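PDB 3FOT: trichothecene 15-O-acetyltransferase TRI3 from Fusarium sporotrichioides, which acetylates the C-15 oxygen of trichothecenes during biosynthesis of T-2 toxin and related mycotoxins, as a member of the BAHD acyltransferase superfamily. Local coordinates for residues A[437-442]-A[477-482]; A[53-58]-A[465-470]; A[487-492]-A[505-510]. All blocks are in the same frame, centred on the assembly; numbering follows the deposited sequence. Where two conformers were deposited one is given.

Contact 1: residues A[437-442]-A[477-482]; sequences ISDGIN and AIRLDS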
ATOM      1  N   ILE A 437       7.304  -3.127   5.731  1.00 16.46           N
ATOM      2  CA  ILE A 437       6.564  -3.321   4.497  1.00 17.79           C
ATOM      3  C   ILE A 437       7.381  -2.721   3.361  1.00 18.18           C
ATOM      4  O   ILE A 437       7.717  -1.535   3.398  1.00 18.37           O
ATOM      5  CB  ILE A 437       5.162  -2.656   4.532  1.00 18.30           C
ATOM      6  CG1 ILE A 437       4.372  -3.088   5.770  1.00 18.65           C
ATOM      7  CG2 ILE A 437       4.419  -3.016   3.261  1.00 18.91           C
ATOM      8  CD1 ILE A 437       4.338  -2.023   6.894  1.00 21.01           C
ATOM      9  N   SER A 438       7.747  -3.543   2.383  1.00 19.32           N
ATOM     10  CA  SER A 438       8.425  -3.033   1.203  1.00 19.92           C
ATOM     11  C   SER A 438       7.413  -2.710   0.090  1.00 19.60           C
ATOM     12  O   SER A 438       6.648  -3.583  -0.353  1.00 18.69           O
ATOM     13  CB  SER A 438       9.462  -4.038   0.708  1.00 20.69           C
ATOM     14  OG  SER A 438      10.148  -3.508  -0.410  1.00 25.68           O
ATOM     15  N   ASP A 439       7.410  -1.451  -0.344  1.00 19.03           N
ATOM     16  CA  ASP A 439       6.556  -0.999  -1.452  1.00 19.18           C
ATOM     17  C   ASP A 439       7.271  -1.059  -2.818  1.00 18.92           C
ATOM     18  O   ASP A 439       6.622  -0.966  -3.871  1.00 18.86           O
ATOM     19  CB  ASP A 439       6.065   0.423  -1.194  1.00 19.16           C
ATOM     20  CG  ASP A 439       5.040   0.510  -0.070  1.00 21.88           C
ATOM     21  OD1 ASP A 439       4.176  -0.386   0.035  1.00 22.83           O
ATOM     22  OD2 ASP A 439       5.082   1.502   0.698  1.00 24.30           O
ATOM     23  N   GLY A 440       8.599  -1.194  -2.790  1.00 18.80           N
ATOM     24  CA  GLY A 440       9.399  -1.390  -3.999  1.00 17.95           C
ATOM     25  C   GLY A 440       9.572  -0.136  -4.824  1.00 17.13           C
ATOM     26  O   GLY A 440       9.386   0.965  -4.326  1.00 17.20           O
ATOM     27  N   ILE A 441       9.866  -0.328  -6.105  1.00 16.75           N
ATOM     28  CA  ILE A 441      10.229   0.752  -7.020  1.00 15.62           C
ATOM     29  C   ILE A 441       8.995   1.294  -7.742  1.00 14.34           C
ATOM     30  O   ILE A 441       8.343   0.570  -8.484  1.00 13.82           O
ATOM     31  CB  ILE A 441      11.273   0.235  -8.018  1.00 15.98           C
ATOM     32  CG1 ILE A 441      12.534  -0.189  -7.243  1.00 17.03           C
ATOM     33  CG2 ILE A 441      11.567   1.279  -9.101  1.00 16.12           C
ATOM     34  CD1 ILE A 441      13.578  -0.893  -8.084  1.00 20.39           C
ATOM     35  N   ASN A 442       8.692   2.570  -7.521  1.00 13.36           N
ATOM     36  CA  ASN A 442       7.445   3.147  -7.994  1.00 12.13           C
ATOM     37  C   ASN A 442       7.384   3.280  -9.516  1.00 12.82           C
ATOM     38  O   ASN A 442       6.303   3.418 -10.070  1.00 11.60           O
ATOM     39  CB  ASN A 442       7.167   4.488  -7.302  1.00 12.79           C
ATOM     40  CG  ASN A 442       6.582   4.327  -5.922  1.00 14.57           C
ATOM     41  OD1 ASN A 442       7.049   4.936  -4.931  1.00 16.07           O
ATOM     42  ND2 ASN A 442       5.537   3.550  -5.839  1.00 10.72           N
ATOM     43  N   ALA A 477       4.904   0.966  11.737  1.00 13.69           N
ATOM     44  CA  ALA A 477       4.835   0.312  10.439  1.00 13.95           C
ATOM     45  C   ALA A 477       5.762   1.070   9.516  1.00 13.95           C
ATOM     46  O   ALA A 477       5.495   2.234   9.197  1.00 14.13           O
ATOM     47  CB  ALA A 477       3.398   0.360   9.903  1.00 14.14           C
ATOM     48  N   ILE A 478       6.802   0.387   9.049  1.00 13.95           N
ATOM     49  CA  ILE A 478       7.902   1.020   8.348  1.00 14.12           C
ATOM     50  C   ILE A 478       7.854   0.603   6.905  1.00 13.46           C
ATOM     51  O   ILE A 478       7.913  -0.591   6.600  1.00 14.21           O
ATOM     52  CB  ILE A 478       9.269   0.657   8.998  1.00 13.84           C
ATOM     53  CG1 ILE A 478       9.258   1.061  10.479  1.00 16.56           C
ATOM     54  CG2 ILE A 478      10.391   1.380   8.271  1.00 14.85           C
ATOM     55  CD1 ILE A 478      10.265   0.335  11.316  1.00 17.80           C
ATOM     56  N   ARG A 479       7.706   1.587   6.012  1.00 13.62           N
ATOM     57  CA  ARG A 479       7.552   1.295   4.596  1.00 14.49           C
ATOM     58  C   ARG A 479       8.778   1.804   3.827  1.00 13.88           C
ATOM     59  O   ARG A 479       9.304   2.866   4.152  1.00 14.67           O
ATOM     60  CB  ARG A 479       6.300   1.977   4.042  1.00 15.27           C
ATOM     61  CG  ARG A 479       5.028   1.838   4.916  1.00 18.05           C
ATOM     62  CD  ARG A 479       3.804   2.318   4.116  1.00 17.35           C
ATOM     63  NE  ARG A 479       3.440   1.364   3.071  1.00 19.60           N
ATOM     64  CZ  ARG A 479       2.645   0.318   3.230  1.00 20.06           C
ATOM     65  NH1 ARG A 479       2.396  -0.469   2.189  1.00 23.21           N
ATOM     66  NH2 ARG A 479       2.091   0.056   4.409  1.00 23.16           N
ATOM     67  N   LEU A 480       9.213   1.055   2.822  1.00 12.18           N
ATOM     68  CA  LEU A 480      10.298   1.512   1.948  1.00 12.97           C
ATOM     69  C   LEU A 480       9.809   1.550   0.516  1.00 13.50           C
ATOM     70  O   LEU A 480       9.250   0.571   0.024  1.00 13.94           O
ATOM     71  CB  LEU A 480      11.495   0.548   2.024  1.00 12.53           C
ATOM     72  CG  LEU A 480      12.717   0.888   1.138  1.00 11.84           C
ATOM     73  CD1 LEU A 480      13.468   2.079   1.680  1.00 11.44           C
ATOM     74  CD2 LEU A 480      13.638  -0.319   0.930  1.00 13.09           C
ATOM     75  N   ASP A 481      10.026   2.660  -0.175  1.00 13.81           N
ATOM     76  CA  ASP A 481       9.922   2.561  -1.630  1.00 14.81           C
ATOM     77  C   ASP A 481      10.979   3.397  -2.320  1.00 13.64           C
ATOM     78  O   ASP A 481      11.896   3.900  -1.662  1.00 14.40           O
ATOM     79  CB  ASP A 481       8.510   2.782  -2.162  1.00 16.65           C
ATOM     80  CG  ASP A 481       7.936   4.092  -1.776  1.00 19.09           C
ATOM     81  OD1 ASP A 481       8.707   4.981  -1.343  1.00 22.62           O
ATOM     82  OD2 ASP A 481       6.688   4.219  -1.952  1.00 22.01           O
ATOM     83  N   SER A 482      10.849   3.539  -3.625  1.00 12.47           N
ATOM     84  CA  SER A 482      11.850   4.220  -4.407  1.00 10.79           C
ATOM     85  C   SER A 482      11.191   4.996  -5.521  1.00 10.53           C
ATOM     86  O   SER A 482      10.219   4.528  -6.110  1.00  8.78           O
ATOM     87  CB  SER A 482      12.807   3.204  -5.032  1.00 12.23           C
ATOM     88  OG  SER A 482      13.826   3.899  -5.735  1.00 14.91           O
TER
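I437-I441 and A477-S482 run almost exactly parallel, 4° apart, pairing I437 with R479 and S438 with L480 before a beta bulge at D439 shifts the partner of G440 to D481. Before the bulge, I437 N donates to I478 O (2.7 Å) and L480 N returns a bond to I437 O. At the bulge L480 O takes D439 N at 2.8 Å, with a weak, longer bond from G440 N. The positive phi of G440 suits a glycine. Beyond it the ladder resumes with a weak bond from S482 N to G440 O and a straighter one from N442 N to S482 O (2.9 Å).

D439, the extra residue of the bulge, points its side chain toward the neighbouring strand, where R479 holds it through NE and one terminal nitrogen. NH1 meets OD1 at 2.8 Å and NE meets OD2 at 2.9 Å, each oxygen using its syn lone pair, with the carboxylate and guanidinium planes only 24° apart; NH2 bonds a glycerol, probably from the crystallisation liquor. A bend at chi3 of R479 (73°) folds the guanidinium back over I437, whose CG2 lies 3.4 Å from NH1 on one face. Meanwhile I437 CD1 packs on A477 CB. D481 brings a second carboxylate near, its OD2 4.1 Å from D439 OD2, and R479 probably eases this like-charge proximity.

The I437 side chain lies about 11 Å from that of H414, which binds 15-deacetylcalonectrin. Strand 486-494 continues the sheet beyond 477-483, F467 and V469 of strand 457-469 pack against R479, and on the opposite face L480 rests on helix 306-321, where S307 hydrogen-bonds S438.

Contact 2: residues A[53-58]-A[465-470]; sequences LYIATS and IDFVVN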
ATOM      1  N   LEU A  53      -5.798   3.746   2.361  1.00  9.36           N
ATOM      2  CA  LEU A  53      -4.583   4.022   1.586  1.00  9.56           C
ATOM      3  C   LEU A  53      -4.606   5.457   1.120  1.00  8.96           C
ATOM      4  O   LEU A  53      -5.648   5.946   0.681  1.00  9.66           O
ATOM      5  CB  LEU A  53      -4.550   3.150   0.321  1.00  9.79           C
ATOM      6  CG  LEU A  53      -4.734   1.645   0.432  1.00 12.10           C
ATOM      7  CD1 LEU A  53      -4.933   1.056  -0.956  1.00 14.50           C
ATOM      8  CD2 LEU A  53      -3.498   1.115   1.092  1.00 16.70           C
ATOM      9  N   TYR A  54      -3.471   6.143   1.224  1.00  9.04           N
ATOM     10  CA  TYR A  54      -3.333   7.449   0.587  1.00  9.17           C
ATOM     11  C   TYR A  54      -2.034   7.455  -0.200  1.00  9.14           C
ATOM     12  O   TYR A  54      -1.007   6.946   0.276  1.00 10.66           O
ATOM     13  CB  TYR A  54      -3.238   8.562   1.612  1.00  9.56           C
ATOM     14  CG  TYR A  54      -4.469   8.819   2.436  1.00 10.37           C
ATOM     15  CD1 TYR A  54      -5.300   9.895   2.128  1.00 11.22           C
ATOM     16  CD2 TYR A  54      -4.779   8.022   3.543  1.00 12.01           C
ATOM     17  CE1 TYR A  54      -6.410  10.190   2.897  1.00 10.32           C
ATOM     18  CE2 TYR A  54      -5.906   8.309   4.333  1.00 12.98           C
ATOM     19  CZ  TYR A  54      -6.711   9.394   3.991  1.00 10.98           C
ATOM     20  OH  TYR A  54      -7.807   9.764   4.722  1.00 12.87           O
ATOM     21  N   ILE A  55      -2.088   8.036  -1.389  1.00  8.73           N
ATOM     22  CA  ILE A  55      -0.874   8.255  -2.199  1.00  8.89           C
ATOM     23  C   ILE A  55      -0.760   9.763  -2.456  1.00  9.02           C
ATOM     24  O   ILE A  55      -1.665  10.368  -3.018  1.00  9.15           O
ATOM     25  CB  ILE A  55      -0.910   7.442  -3.519  1.00  7.81           C
ATOM     26  CG1 ILE A  55      -1.013   5.933  -3.207  1.00  7.93           C
ATOM     27  CG2 ILE A  55       0.385   7.697  -4.382  1.00  8.32           C
ATOM     28  CD1 ILE A  55      -1.530   5.080  -4.410  1.00  9.55           C
ATOM     29  N   ALA A  56       0.340  10.371  -2.002  1.00 10.34           N
ATOM     30  CA  ALA A  56       0.544  11.803  -2.166  1.00 10.35           C
ATOM     31  C   ALA A  56       1.544  11.989  -3.285  1.00 11.81           C
ATOM     32  O   ALA A  56       2.689  11.482  -3.200  1.00 11.94           O
ATOM     33  CB  ALA A  56       1.056  12.439  -0.842  1.00 11.03           C
ATOM     34  N   THR A  57       1.113  12.642  -4.362  1.00 11.15           N
ATOM     35  CA  THR A  57       2.014  12.886  -5.486  1.00 12.97           C
ATOM     36  C   THR A  57       2.228  14.400  -5.569  1.00 12.75           C
ATOM     37  O   THR A  57       1.282  15.168  -5.451  1.00 15.18           O
ATOM     38  CB  THR A  57       1.517  12.276  -6.833  1.00 12.04           C
ATOM     39  OG1 THR A  57       0.273  12.874  -7.233  1.00 12.62           O
ATOM     40  CG2 THR A  57       1.341  10.734  -6.748  1.00 13.80           C
ATOM     41  N   SER A  58       3.465  14.839  -5.721  1.00 10.95           N
ATOM     42  CA  SER A  58       3.731  16.246  -5.943  1.00 10.58           C
ATOM     43  C   SER A  58       4.171  16.376  -7.386  1.00 10.27           C
ATOM     44  O   SER A  58       5.114  15.711  -7.799  1.00 10.18           O
ATOM     45  CB  SER A  58       4.859  16.735  -5.034  1.00 10.94           C
ATOM     46  OG  SER A  58       4.925  18.132  -5.049  1.00 13.76           O
ATOM     47  N   ILE A 465       6.594  10.865  -4.667  1.00 11.93           N
ATOM     48  CA  ILE A 465       5.499   9.962  -4.380  1.00 12.32           C
ATOM     49  C   ILE A 465       5.662   9.502  -2.945  1.00 12.56           C
ATOM     50  O   ILE A 465       6.719   8.995  -2.565  1.00 12.45           O
ATOM     51  CB  ILE A 465       5.455   8.737  -5.338  1.00 12.16           C
ATOM     52  CG1 ILE A 465       5.371   9.183  -6.811  1.00 12.28           C
ATOM     53  CG2 ILE A 465       4.305   7.773  -4.951  1.00 12.29           C
ATOM     54  CD1 ILE A 465       5.447   8.027  -7.831  1.00 12.08           C
ATOM     55  N   ASP A 466       4.634   9.730  -2.135  1.00 13.01           N
ATOM     56  CA  ASP A 466       4.622   9.183  -0.772  1.00 14.23           C
ATOM     57  C   ASP A 466       3.392   8.314  -0.566  1.00 14.63           C
ATOM     58  O   ASP A 466       2.286   8.747  -0.802  1.00 15.72           O
ATOM     59  CB  ASP A 466       4.681  10.308   0.254  1.00 14.12           C
ATOM     60  CG  ASP A 466       5.987  11.043   0.198  1.00 16.00           C
ATOM     61  OD1 ASP A 466       7.015  10.399   0.534  1.00 15.11           O
ATOM     62  OD2 ASP A 466       5.983  12.234  -0.199  1.00 19.10           O
ATOM     63  N   PHE A 467       3.602   7.095  -0.101  1.00 14.94           N
ATOM     64  CA  PHE A 467       2.537   6.122   0.023  1.00 15.24           C
ATOM     65  C   PHE A 467       2.313   5.889   1.514  1.00 15.55           C
ATOM     66  O   PHE A 467       3.223   5.465   2.237  1.00 14.77           O
ATOM     67  CB  PHE A 467       2.927   4.834  -0.695  1.00 16.92           C
ATOM     68  CG  PHE A 467       1.918   3.743  -0.583  1.00 17.70           C
ATOM     69  CD1 PHE A 467       0.893   3.626  -1.506  1.00 21.85           C
ATOM     70  CD2 PHE A 467       1.986   2.821   0.453  1.00 22.59           C
ATOM     71  CE1 PHE A 467      -0.043   2.620  -1.399  1.00 22.51           C
ATOM     72  CE2 PHE A 467       1.039   1.811   0.550  1.00 22.09           C
ATOM     73  CZ  PHE A 467       0.039   1.715  -0.367  1.00 19.19           C
ATOM     74  N   VAL A 468       1.116   6.230   1.974  1.00 15.37           N
ATOM     75  CA  VAL A 468       0.766   6.060   3.381  0.50 15.33           C
ATOM     76  C   VAL A 468      -0.444   5.126   3.549  1.00 15.52           C
ATOM     77  O   VAL A 468      -1.370   5.122   2.731  1.00 15.80           O
ATOM     78  CB  VAL A 468       0.575   7.432   4.118  0.50 15.64           C
ATOM     79  CG1 VAL A 468       1.803   8.347   3.915  0.50 14.37           C
ATOM     80  CG2 VAL A 468      -0.657   8.133   3.648  0.50 16.37           C
ATOM     81  N   VAL A 469      -0.405   4.305   4.599  1.00 15.19           N
ATOM     82  CA  VAL A 469      -1.548   3.467   4.975  1.00 14.35           C
ATOM     83  C   VAL A 469      -1.849   3.827   6.409  1.00 14.42           C
ATOM     84  O   VAL A 469      -0.919   3.817   7.236  1.00 14.32           O
ATOM     85  CB  VAL A 469      -1.232   1.973   4.900  1.00 14.25           C
ATOM     86  CG1 VAL A 469      -2.452   1.163   5.298  1.00 14.10           C
ATOM     87  CG2 VAL A 469      -0.795   1.614   3.485  1.00 15.63           C
ATOM     88  N   ASN A 470      -3.103   4.175   6.712  1.00 12.37           N
ATOM     89  CA  ASN A 470      -3.460   4.598   8.064  1.00 12.65           C
ATOM     90  C   ASN A 470      -3.063   3.508   9.054  1.00 12.80           C
ATOM     91  O   ASN A 470      -3.153   2.329   8.737  1.00 12.83           O
ATOM     92  CB  ASN A 470      -4.960   4.843   8.199  1.00 11.96           C
ATOM     93  CG  ASN A 470      -5.399   6.196   7.634  1.00 13.36           C
ATOM     94  OD1 ASN A 470      -4.579   7.079   7.363  1.00 12.71           O
ATOM     95  ND2 ASN A 470      -6.699   6.357   7.471  1.00  8.80           N
TER
HETATM   96  O   HOH W   1       4.660  13.417  -2.472  1.00 18.92           O
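L53, I55 and T57 face V469, F467 and I465 as non-hydrogen-bonded pairs of an antiparallel ladder, while Y54 with V468 and A56 with D466 form the hydrogen-bonded pairs, four bonds of 2.8 Å between backbone N and O. The ladder joins strands 53-61 and 457-469, neighbours inside a six-strand mixed sheet. The phenyl of F467 carries much of the apolar packing. Its CB lies near the carboxylate of D481. With CG anti to the backbone N (chi1 178°), the ring swings toward I55 and L53: CD1 meets I55 CG1 at 3.4 Å, and CE1 lies a little farther from the same carbon. CZ reaches L53 CD2 at 3.9 Å. Along the other flank CD2 and CE2 run past D439 and R479, and R195 makes a cation-pi contact with the ring. L53 CD2 also touches V469 CG2, 3.6 Å away, as the two side chains lie alongside each other.

The other face, with Y54 and A56, packs on helix 134-147. At A56 a water bridges its O to D466 OD2. Straight backbone bonds thus fix the register, while the buried hydroxyl of Y54 is satisfied by E142 and R145 of the helix.

Contact 3: residues A[487-492]-A[505-510]; sequences STLNII and KYLQSI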
ATOM      1  N   SER A 487      15.482   6.331  -2.413  1.00 11.78           N
ATOM      2  CA  SER A 487      14.671   5.539  -1.472  1.00 11.75           C
ATOM      3  C   SER A 487      14.078   6.418  -0.380  1.00 11.72           C
ATOM      4  O   SER A 487      14.765   7.254   0.201  1.00 12.17           O
ATOM      5  CB  SER A 487      15.504   4.404  -0.846  1.00 10.63           C
ATOM      6  OG  SER A 487      15.944   3.498  -1.854  1.00 14.09           O
ATOM      7  N   THR A 488      12.795   6.223  -0.096  1.00 10.77           N
ATOM      8  CA  THR A 488      12.142   6.901   1.005  1.00 11.06           C
ATOM      9  C   THR A 488      11.719   5.887   2.065  1.00 10.88           C
ATOM     10  O   THR A 488      11.120   4.865   1.716  1.00 10.05           O
ATOM     11  CB  THR A 488      10.888   7.607   0.489  1.00 12.42           C
ATOM     12  OG1 THR A 488      11.301   8.672  -0.392  1.00 13.92           O
ATOM     13  CG2 THR A 488      10.094   8.175   1.655  1.00 12.17           C
ATOM     14  N   LEU A 489      12.048   6.159   3.321  1.00 11.00           N
ATOM     15  CA  LEU A 489      11.509   5.371   4.430  1.00 13.01           C
ATOM     16  C   LEU A 489      10.459   6.202   5.103  1.00 12.58           C
ATOM     17  O   LEU A 489      10.676   7.374   5.417  1.00 12.97           O
ATOM     18  CB  LEU A 489      12.585   4.967   5.456  1.00 12.67           C
ATOM     19  CG  LEU A 489      13.529   3.828   5.073  1.00 16.15           C
ATOM     20  CD1 LEU A 489      14.623   4.405   4.225  1.00 20.75           C
ATOM     21  CD2 LEU A 489      14.142   3.201   6.349  1.00 16.74           C
ATOM     22  N   ASN A 490       9.306   5.584   5.328  1.00 13.03           N
ATOM     23  CA  ASN A 490       8.183   6.197   6.034  0.50 13.20           C
ATOM     24  C   ASN A 490       7.838   5.321   7.247  1.00 13.05           C
ATOM     25  O   ASN A 490       7.780   4.098   7.098  1.00 12.95           O
ATOM     26  CB  ASN A 490       6.994   6.250   5.073  0.50 13.52           C
ATOM     27  CG  ASN A 490       5.902   7.236   5.497  0.50 15.48           C
ATOM     28  OD1 ASN A 490       5.825   7.675   6.648  0.50 16.87           O
ATOM     29  ND2 ASN A 490       5.040   7.580   4.543  0.50 17.61           N
ATOM     30  N   ILE A 491       7.633   5.927   8.398  1.00 12.36           N
ATOM     31  CA  ILE A 491       7.099   5.177   9.516  1.00 12.25           C
ATOM     32  C   ILE A 491       5.733   5.750   9.827  1.00 12.03           C
ATOM     33  O   ILE A 491       5.582   6.949  10.104  1.00 12.49           O
ATOM     34  CB  ILE A 491       7.970   5.227  10.777  1.00 12.59           C
ATOM     35  CG1 ILE A 491       9.396   4.754  10.484  1.00 10.93           C
ATOM     36  CG2 ILE A 491       7.323   4.352  11.884  1.00 11.76           C
ATOM     37  CD1 ILE A 491      10.301   4.648  11.752  1.00 12.37           C
ATOM     38  N   ILE A 492       4.727   4.888   9.755  1.00 12.22           N
ATOM     39  CA  ILE A 492       3.390   5.296  10.138  1.00 12.88           C
ATOM     40  C   ILE A 492       3.121   4.718  11.520  1.00 12.53           C
ATOM     41  O   ILE A 492       3.524   3.586  11.824  1.00 12.88           O
ATOM     42  CB  ILE A 492       2.322   4.834   9.137  1.00 13.35           C
ATOM     43  CG1 ILE A 492       2.674   5.276   7.720  1.00 16.90           C
ATOM     44  CG2 ILE A 492       0.973   5.414   9.476  1.00 14.96           C
ATOM     45  CD1 ILE A 492       3.153   4.165   6.885  1.00 22.95           C
ATOM     46  N   LYS A 505      13.528   9.501  16.216  1.00 15.49           N
ATOM     47  CA  LYS A 505      14.791   8.986  16.765  1.00 15.32           C
ATOM     48  C   LYS A 505      15.038   7.581  16.217  1.00 14.64           C
ATOM     49  O   LYS A 505      16.136   7.255  15.748  1.00 14.10           O
ATOM     50  CB  LYS A 505      14.745   8.973  18.303  1.00 15.74           C
ATOM     51  CG  LYS A 505      16.020   8.443  18.949  1.00 18.39           C
ATOM     52  N   TYR A 506      13.993   6.768  16.245  1.00 13.80           N
ATOM     53  CA  TYR A 506      14.074   5.403  15.729  1.00 12.77           C
ATOM     54  C   TYR A 506      14.339   5.410  14.216  1.00 12.87           C
ATOM     55  O   TYR A 506      15.216   4.708  13.738  1.00 12.05           O
ATOM     56  CB  TYR A 506      12.801   4.621  16.074  1.00 13.10           C
ATOM     57  CG  TYR A 506      12.886   3.139  15.727  1.00 12.41           C
ATOM     58  CD1 TYR A 506      13.760   2.298  16.413  1.00 14.46           C
ATOM     59  CD2 TYR A 506      12.086   2.587  14.725  1.00 13.57           C
ATOM     60  CE1 TYR A 506      13.851   0.936  16.106  1.00 12.53           C
ATOM     61  CE2 TYR A 506      12.166   1.231  14.404  1.00 14.34           C
ATOM     62  CZ  TYR A 506      13.064   0.415  15.098  1.00 12.74           C
ATOM     63  OH  TYR A 506      13.175  -0.917  14.805  1.00 13.55           O
ATOM     64  N   LEU A 507      13.591   6.216  13.457  1.00 12.29           N
ATOM     65  CA  LEU A 507      13.814   6.294  11.996  1.00 12.57           C
ATOM     66  C   LEU A 507      15.261   6.685  11.667  1.00 11.56           C
ATOM     67  O   LEU A 507      15.911   6.091  10.785  1.00 11.37           O
ATOM     68  CB  LEU A 507      12.840   7.308  11.369  1.00 12.19           C
ATOM     69  CG  LEU A 507      12.939   7.451   9.838  1.00 13.41           C
ATOM     70  CD1 LEU A 507      12.880   6.086   9.087  1.00 16.11           C
ATOM     71  CD2 LEU A 507      11.831   8.403   9.362  1.00 14.10           C
ATOM     72  N   GLN A 508      15.771   7.676  12.381  1.00 12.06           N
ATOM     73  CA  GLN A 508      17.145   8.144  12.142  1.00 12.49           C
ATOM     74  C   GLN A 508      18.178   7.045  12.446  1.00 11.58           C
ATOM     75  O   GLN A 508      19.219   6.928  11.763  1.00 10.52           O
ATOM     76  CB  GLN A 508      17.442   9.401  12.970  1.00 12.66           C
ATOM     77  CG  GLN A 508      16.712  10.666  12.435  1.00 16.57           C
ATOM     78  CD  GLN A 508      16.877  10.824  10.906  1.00 22.96           C
ATOM     79  OE1 GLN A 508      15.902  10.709  10.138  1.00 27.08           O
ATOM     80  NE2 GLN A 508      18.117  11.037  10.461  1.00 22.87           N
ATOM     81  N   SER A 509      17.891   6.245  13.463  1.00 11.65           N
ATOM     82  CA  SER A 509      18.755   5.113  13.814  1.00 11.27           C
ATOM     83  C   SER A 509      18.810   4.090  12.678  1.00 11.30           C
ATOM     84  O   SER A 509      19.889   3.583  12.318  1.00 10.93           O
ATOM     85  CB  SER A 509      18.254   4.444  15.111  1.00 12.18           C
ATOM     86  OG  SER A 509      19.127   3.358  15.474  1.00 12.36           O
ATOM     87  N   ILE A 510      17.636   3.760  12.135  1.00 10.35           N
ATOM     88  CA  ILE A 510      17.545   2.839  11.021  1.00 10.29           C
ATOM     89  C   ILE A 510      18.345   3.387   9.857  1.00 10.83           C
ATOM     90  O   ILE A 510      19.148   2.671   9.276  1.00  9.42           O
ATOM     91  CB  ILE A 510      16.084   2.664  10.547  1.00 10.30           C
ATOM     92  CG1 ILE A 510      15.233   1.996  11.634  1.00 11.71           C
ATOM     93  CG2 ILE A 510      16.029   1.892   9.232  1.00 10.73           C
ATOM     94  CD1 ILE A 510      13.724   2.260  11.420  1.00 10.10           C
TER
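I491 and L489 project from the strand toward L507 and I510 of the helix, and these side chains make up most of an entirely apolar interface. I491 is the longer probe: its chain is extended (chi2 -174°), and CD1 touches L507 CB at 3.7 Å, with I510 CD1 at 4.2 Å. The same methyl lies at the edge of the Y506 ring, near its plane, 4.0 Å from CD2, while I510 CG1 lies over one face of that ring toward its rim. The I491 and L507 side chains overlap antiparallel, each passing alongside the other. L507 reaches back to the strand because its chi1 of -178° directs CG away from the backbone nitrogen, setting CD1 3.8 Å from L489 CB and 4.0 Å from I491 CG1. L489 completes the layer by placing CD2 3.7 Å from I510 CG2.

The axes of the two segments approach to 9.7 Å and their directions differ by 150°, so the helix runs back roughly antiparallel to the strand that precedes it in the chain. Residues two apart on the strand meet residues three apart on the helix.

In the next shell, backbone bonds to R479 and D481 on one side and to V280 and H282 on the other hold strand 486-494 in its sheet. I478 and L480 of strand 477-483 extend the same apolar layer beside I491 and L489. Between these two segments the fit rests on branched aliphatic side chains; polar bonds of the helix, such as the weak one from Y506 OH to I314 O, go to other elements.

In the fold
Contacts 1 and 3 belong to one mixed sheet, in which strands 477-483 and 486-494 are neighbours: contact 1 joins the outermost strand 435-441 to 477-483, and contact 3 lays the C-terminal helix on the face of the sheet. Contact 2 lies in a different sheet, joining strand 53-61 to 457-469, segments 407 residues apart in sequence. Contacts 2 and 3 are buried, whereas contact 1 is partly exposed, and it is the one with a salt bridge. Backbone ladders govern contacts 1 and 2; contact 3 is side-chain packing. Contacts 1 and 2 meet where the two sheets approach, consistent with the two-domain build of BAHD enzymes.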